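PDB 2C4E: sugar kinase MJ0406 from Methanococcus jannaschii, which catalyses the ATP-dependent phosphorylation of nucleosides, above all inosine, guanosine and cytidine, to their monophosphates, using magnesium or manganese. Local coordinates for residues M172-I177 and L197-D202; I176-N181 and L205-A210. All blocks are in the same frame, centred on the assembly; numbering follows the deposited sequence.

In the fold
Both contacts start from helix 170-178 and lie on the same side of the chain's centre, their centres about 8 Å apart. Contact 1 sets the middle of this helix against residues 197-202, the turn that joins helix 187-197 to helix 201-205. In contact 2 the helix end and the residues leading into strand 182-186 meet the loop 205-210 that runs into strand 210-214. The partners follow each other along the chain in the same order as 172-177 and 176-181. Strands 182-186 and 210-214 are parallel neighbours in the large mixed sheet of this ribokinase-fold enzyme; contact 1 packs helices together, and contact 2 ties the entries of the two strands to each other. Leu174 and Phe199 also pack against Arg207.

Contact 1: residues M172-I177 and L197-D202; sequences MLLEII and LNFEID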
# COMPACT_ATOMS: atom_id res chain seq x y z
N MET A 172 29.18 -11.44 9.77
CA MET A 172 28.56 -10.26 10.31
C MET A 172 27.69 -10.57 11.53
O MET A 172 27.60 -9.78 12.47
CB MET A 172 27.69 -9.61 9.26
CG MET A 172 27.21 -8.25 9.67
SD MET A 172 26.13 -7.56 8.45
CE MET A 172 25.86 -5.91 9.14
N LEU A 173 27.00 -11.70 11.50
CA LEU A 173 26.19 -12.11 12.64
C LEU A 173 27.06 -12.41 13.84
O LEU A 173 26.71 -12.05 14.97
CB LEU A 173 25.33 -13.33 12.29
CG LEU A 173 24.28 -13.73 13.33
CD1 LEU A 173 23.34 -12.56 13.61
CD2 LEU A 173 23.51 -14.97 12.85
N LEU A 174 28.19 -13.06 13.61
CA LEU A 174 29.12 -13.38 14.67
C LEU A 174 29.62 -12.07 15.26
O LEU A 174 29.65 -11.90 16.46
CB LEU A 174 30.28 -14.22 14.15
CG LEU A 174 31.32 -14.67 15.16
CD1 LEU A 174 30.69 -15.52 16.26
CD2 LEU A 174 32.43 -15.46 14.44
N GLU A 175 29.93 -11.11 14.39
CA GLU A 175 30.46 -9.82 14.86
C GLU A 175 29.48 -9.04 15.73
O GLU A 175 29.86 -8.53 16.77
CB GLU A 175 30.92 -8.96 13.68
CG GLU A 175 31.65 -7.70 14.10
CD GLU A 175 33.04 -7.94 14.69
OE1 GLU A 175 33.50 -9.11 14.77
OE2 GLU A 175 33.68 -6.93 15.06
N ILE A 176 28.21 -8.94 15.34
CA ILE A 176 27.27 -8.19 16.16
C ILE A 176 26.98 -8.92 17.48
O ILE A 176 26.83 -8.29 18.52
CB ILE A 176 26.00 -7.82 15.36
CG1 ILE A 176 25.21 -6.73 16.08
CG2 ILE A 176 25.11 -9.06 15.11
CD1 ILE A 176 24.28 -5.98 15.18
N ILE A 177 26.91 -10.24 17.43
CA ILE A 177 26.68 -11.04 18.63
C ILE A 177 27.84 -10.89 19.62
O ILE A 177 27.63 -10.92 20.82
CB ILE A 177 26.42 -12.53 18.28
CG1 ILE A 177 25.04 -12.66 17.68
CG2 ILE A 177 26.58 -13.43 19.51
CD1 ILE A 177 24.71 -14.10 17.20
N LEU A 197 25.77 -20.39 12.20
CA LEU A 197 26.97 -20.18 13.00
C LEU A 197 27.66 -21.49 13.46
O LEU A 197 28.79 -21.45 13.96
CB LEU A 197 26.63 -19.34 14.24
CG LEU A 197 26.09 -17.93 14.00
CD1 LEU A 197 25.38 -17.39 15.24
CD2 LEU A 197 27.21 -16.99 13.62
N ASN A 198 26.99 -22.63 13.27
CA ASN A 198 27.32 -23.90 13.94
C ASN A 198 27.48 -23.67 15.45
O ASN A 198 28.42 -24.14 16.08
CB ASN A 198 28.55 -24.61 13.34
CG ASN A 198 28.74 -26.03 13.89
OD1 ASN A 198 27.78 -26.76 14.17
ND2 ASN A 198 30.00 -26.44 14.04
N PHE A 199 26.52 -22.94 16.01
CA PHE A 199 26.50 -22.65 17.45
C PHE A 199 25.52 -23.53 18.19
O PHE A 199 24.40 -23.74 17.73
CB PHE A 199 26.09 -21.20 17.68
CG PHE A 199 27.23 -20.22 17.73
CD1 PHE A 199 27.06 -18.99 18.35
CD2 PHE A 199 28.46 -20.49 17.14
CE1 PHE A 199 28.08 -18.06 18.39
CE2 PHE A 199 29.49 -19.55 17.20
CZ PHE A 199 29.29 -18.35 17.83
N GLU A 200 25.95 -24.01 19.35
CA GLU A 200 25.06 -24.51 20.38
C GLU A 200 24.92 -23.38 21.40
O GLU A 200 25.57 -22.33 21.30
CB GLU A 200 25.64 -25.77 21.03
CG GLU A 200 25.75 -26.97 20.10
CD GLU A 200 26.64 -28.07 20.67
OE1 GLU A 200 27.87 -27.84 20.76
OE2 GLU A 200 26.13 -29.15 21.02
N ILE A 201 24.04 -23.59 22.38
CA ILE A 201 23.75 -22.58 23.39
C ILE A 201 25.03 -22.08 24.06
O ILE A 201 25.20 -20.87 24.25
CB ILE A 201 22.72 -23.13 24.41
CG1 ILE A 201 21.32 -23.09 23.76
CG2 ILE A 201 22.72 -22.30 25.71
CD1 ILE A 201 20.36 -24.11 24.29
N ASP A 202 25.93 -22.99 24.39
CA ASP A 202 27.15 -22.62 25.12
C ASP A 202 28.05 -21.70 24.29
O ASP A 202 28.76 -20.86 24.86
CB ASP A 202 27.91 -23.87 25.57
CG ASP A 202 27.29 -24.53 26.79
OD1 ASP A 202 27.85 -25.53 27.27
OD2 ASP A 202 26.24 -24.14 27.34
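Leu197 uses its two methyls to meet three residues of helix 170-178, and no hydrogen bond crosses between 172-177 and 197-202. Its CD1 does double duty: it lies 3.9 Å from Leu173 CD2 and reaches Ile177 CD1 tip to tip at an equal distance. Leu173 and Ile177 are four residues apart, one helical turn, and the bond from Leu173 O to Ile177 N, 3.1 Å, confirms that the spacing is helical; CD1 therefore bridges two successive turns of one helix face. The side chains of Leu173 and Leu197 stand at about a right angle. The other branch, Leu197 CD2, turns to Leu174 and sits 4.2 Å from its CB. With the methyl pair split in this way, an alanine in place of Leu197 would probably leave Leu173 and Ile177 without the branch that bridges them and open a gap beside Leu174.

Helix 170-178 thus packs on the link between helices 187-197 and 201-205 of the ribokinase fold. Leu197 ends helix 187-197, Asn198 leaves helical geometry with positive phi, and Glu200 takes the N-cap position of helix 201-205, so a short link, Asn198 to Glu200, separates the two helices.

The aromatic part of the contact belongs to Phe199. Leu174, its CG anti to the backbone N (chi1 -178°), sends CD1 out to Phe199 CZ at 3.5 Å, the two side chains crossing nearly perpendicularly; the methyl approaches the ring obliquely. Within its own segment Leu197 CB lies 3.5 Å above one face of the same ring, displaced toward the rim, and probably limits the movement of the ring that Leu174 meets. Tyr204 makes an edge-to-face contact with Phe199 and also touches Ile177 and Leu197, which extends the apolar cluster onto helix 201-205.

Contact 2: residues I176-N181 and L205-A210; sequences IIEHTN and LERVDA
Glu178 and Arg207 run side by side and point the same way, their carboxylate and guanidinium planes only 7° apart. Arg207 NE donates to Glu178 OE2 at 3.0 Å, a salt bridge on the anti side of the carboxylate; the oxygen lies at the guanidinium edge, tilted somewhat from its plane. Arg207 is extended from CG to NE, which lets its CD also lie along Glu178 CG, 3.8 Å away. NH1 bonds to the carbonyl of Asp203, so the group is held from two directions, while Glu206 adds only a long charge contact.

Val208 is set obliquely to Ile177, its CG1 3.8 Å from Ile177 CG2 and close to the carbonyl of Thr180. Two waters span the backbones: one donates to Glu178 O and Arg207 O, the other to Thr180 O and Arg207 O. Thr180 OG1 donates to Ile176 O at 2.8 Å from above the carbonyl plane, while His179 N reaches that oxygen from the opposite face.

Asn181 O is gripped twice, by Asp209 N on a lone pair at 2.9 Å and by Ala210 N nearly in line with the C=O at 3.1 Å. Here the segments lead into the sheet: Asn181 also bonds through its backbone to Val157, and Ala210 to Leu183, placing the contact where helix 170-178 and the loop after helix 201-205 feed strands 182-186 and 210-214.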
# COMPACT_ATOMS: atom_id res chain seq x y z
N ILE A 176 28.21 -8.94 15.34
CA ILE A 176 27.27 -8.19 16.16
C ILE A 176 26.98 -8.92 17.48
O ILE A 176 26.83 -8.29 18.52
CB ILE A 176 26.00 -7.82 15.36
CG1 ILE A 176 25.21 -6.73 16.08
CG2 ILE A 176 25.11 -9.06 15.11
CD1 ILE A 176 24.28 -5.98 15.18
N ILE A 177 26.91 -10.24 17.43
CA ILE A 177 26.68 -11.04 18.63
C ILE A 177 27.84 -10.89 19.62
O ILE A 177 27.63 -10.92 20.82
CB ILE A 177 26.42 -12.53 18.28
CG1 ILE A 177 25.04 -12.66 17.68
CG2 ILE A 177 26.58 -13.43 19.51
CD1 ILE A 177 24.71 -14.10 17.20
N GLU A 178 29.05 -10.68 19.10
CA GLU A 178 30.22 -10.55 19.94
C GLU A 178 30.17 -9.19 20.65
O GLU A 178 30.88 -8.98 21.62
CB GLU A 178 31.52 -10.83 19.16
CG GLU A 178 31.60 -12.33 18.86
CD GLU A 178 32.91 -12.83 18.30
OE1 GLU A 178 33.55 -12.09 17.52
OE2 GLU A 178 33.27 -13.99 18.64
N HIS A 179 29.30 -8.31 20.16
CA HIS A 179 29.07 -6.98 20.78
C HIS A 179 27.67 -6.85 21.35
O HIS A 179 27.10 -5.76 21.40
CB HIS A 179 29.32 -5.91 19.74
CG HIS A 179 30.71 -5.91 19.21
ND1 HIS A 179 31.69 -5.07 19.68
CD2 HIS A 179 31.29 -6.69 18.27
CE1 HIS A 179 32.82 -5.33 19.03
NE2 HIS A 179 32.60 -6.30 18.17
N THR A 180 27.10 -7.99 21.78
CA THR A 180 25.76 -8.02 22.34
C THR A 180 25.80 -8.56 23.77
O THR A 180 26.48 -9.53 24.03
CB THR A 180 24.84 -8.92 21.50
OG1 THR A 180 24.64 -8.33 20.21
CG2 THR A 180 23.44 -8.93 22.09
N ASN A 181 25.08 -7.90 24.67
CA ASN A 181 24.87 -8.40 26.03
C ASN A 181 23.60 -9.25 26.14
O ASN A 181 23.66 -10.35 26.67
CB ASN A 181 24.85 -7.27 27.06
CG ASN A 181 26.17 -6.56 27.14
OD1 ASN A 181 27.14 -7.02 27.82
ND2 ASN A 181 26.26 -5.46 26.42
N LEU A 205 26.78 -18.30 24.73
CA LEU A 205 27.04 -17.81 26.08
C LEU A 205 28.51 -17.47 26.33
O LEU A 205 28.83 -16.85 27.34
CB LEU A 205 26.54 -18.81 27.12
CG LEU A 205 25.02 -18.99 27.15
CD1 LEU A 205 24.66 -20.17 28.04
CD2 LEU A 205 24.34 -17.74 27.63
N GLU A 206 29.40 -17.89 25.43
CA GLU A 206 30.78 -17.41 25.47
C GLU A 206 30.85 -15.95 25.01
O GLU A 206 31.83 -15.26 25.26
CB GLU A 206 31.71 -18.28 24.62
CG GLU A 206 32.01 -19.63 25.25
CD GLU A 206 32.85 -20.54 24.36
OE1 GLU A 206 33.51 -20.03 23.43
OE2 GLU A 206 32.85 -21.76 24.59
N ARG A 207 29.81 -15.49 24.33
CA ARG A 207 29.81 -14.16 23.73
C ARG A 207 28.82 -13.19 24.36
O ARG A 207 29.11 -12.01 24.41
CB ARG A 207 29.52 -14.28 22.25
CG ARG A 207 30.67 -14.99 21.54
CD ARG A 207 30.30 -15.62 20.25
NE ARG A 207 31.48 -16.18 19.58
CZ ARG A 207 31.95 -17.42 19.75
NH1 ARG A 207 31.37 -18.28 20.59
NH2 ARG A 207 33.02 -17.82 19.07
N VAL A 208 27.66 -13.67 24.79
CA VAL A 208 26.60 -12.81 25.35
C VAL A 208 26.37 -13.13 26.82
O VAL A 208 26.83 -14.16 27.34
CB VAL A 208 25.28 -12.93 24.55
CG1 VAL A 208 25.52 -12.78 23.07
CG2 VAL A 208 24.55 -14.26 24.84
N ASP A 209 25.71 -12.22 27.52
CA ASP A 209 25.36 -12.45 28.91
C ASP A 209 24.06 -13.22 29.08
O ASP A 209 23.91 -13.97 30.04
CB ASP A 209 25.25 -11.13 29.66
CG ASP A 209 26.53 -10.36 29.70
OD1 ASP A 209 27.60 -10.94 30.00
OD2 ASP A 209 26.54 -9.13 29.54
N ALA A 210 23.12 -12.99 28.17
CA ALA A 210 21.83 -13.66 28.21
C ALA A 210 21.33 -13.85 26.80
O ALA A 210 21.35 -12.92 25.98
CB ALA A 210 20.81 -12.87 29.01
O HOH W 1 31.42 -11.08 23.28
O HOH W 2 28.49 -9.78 26.13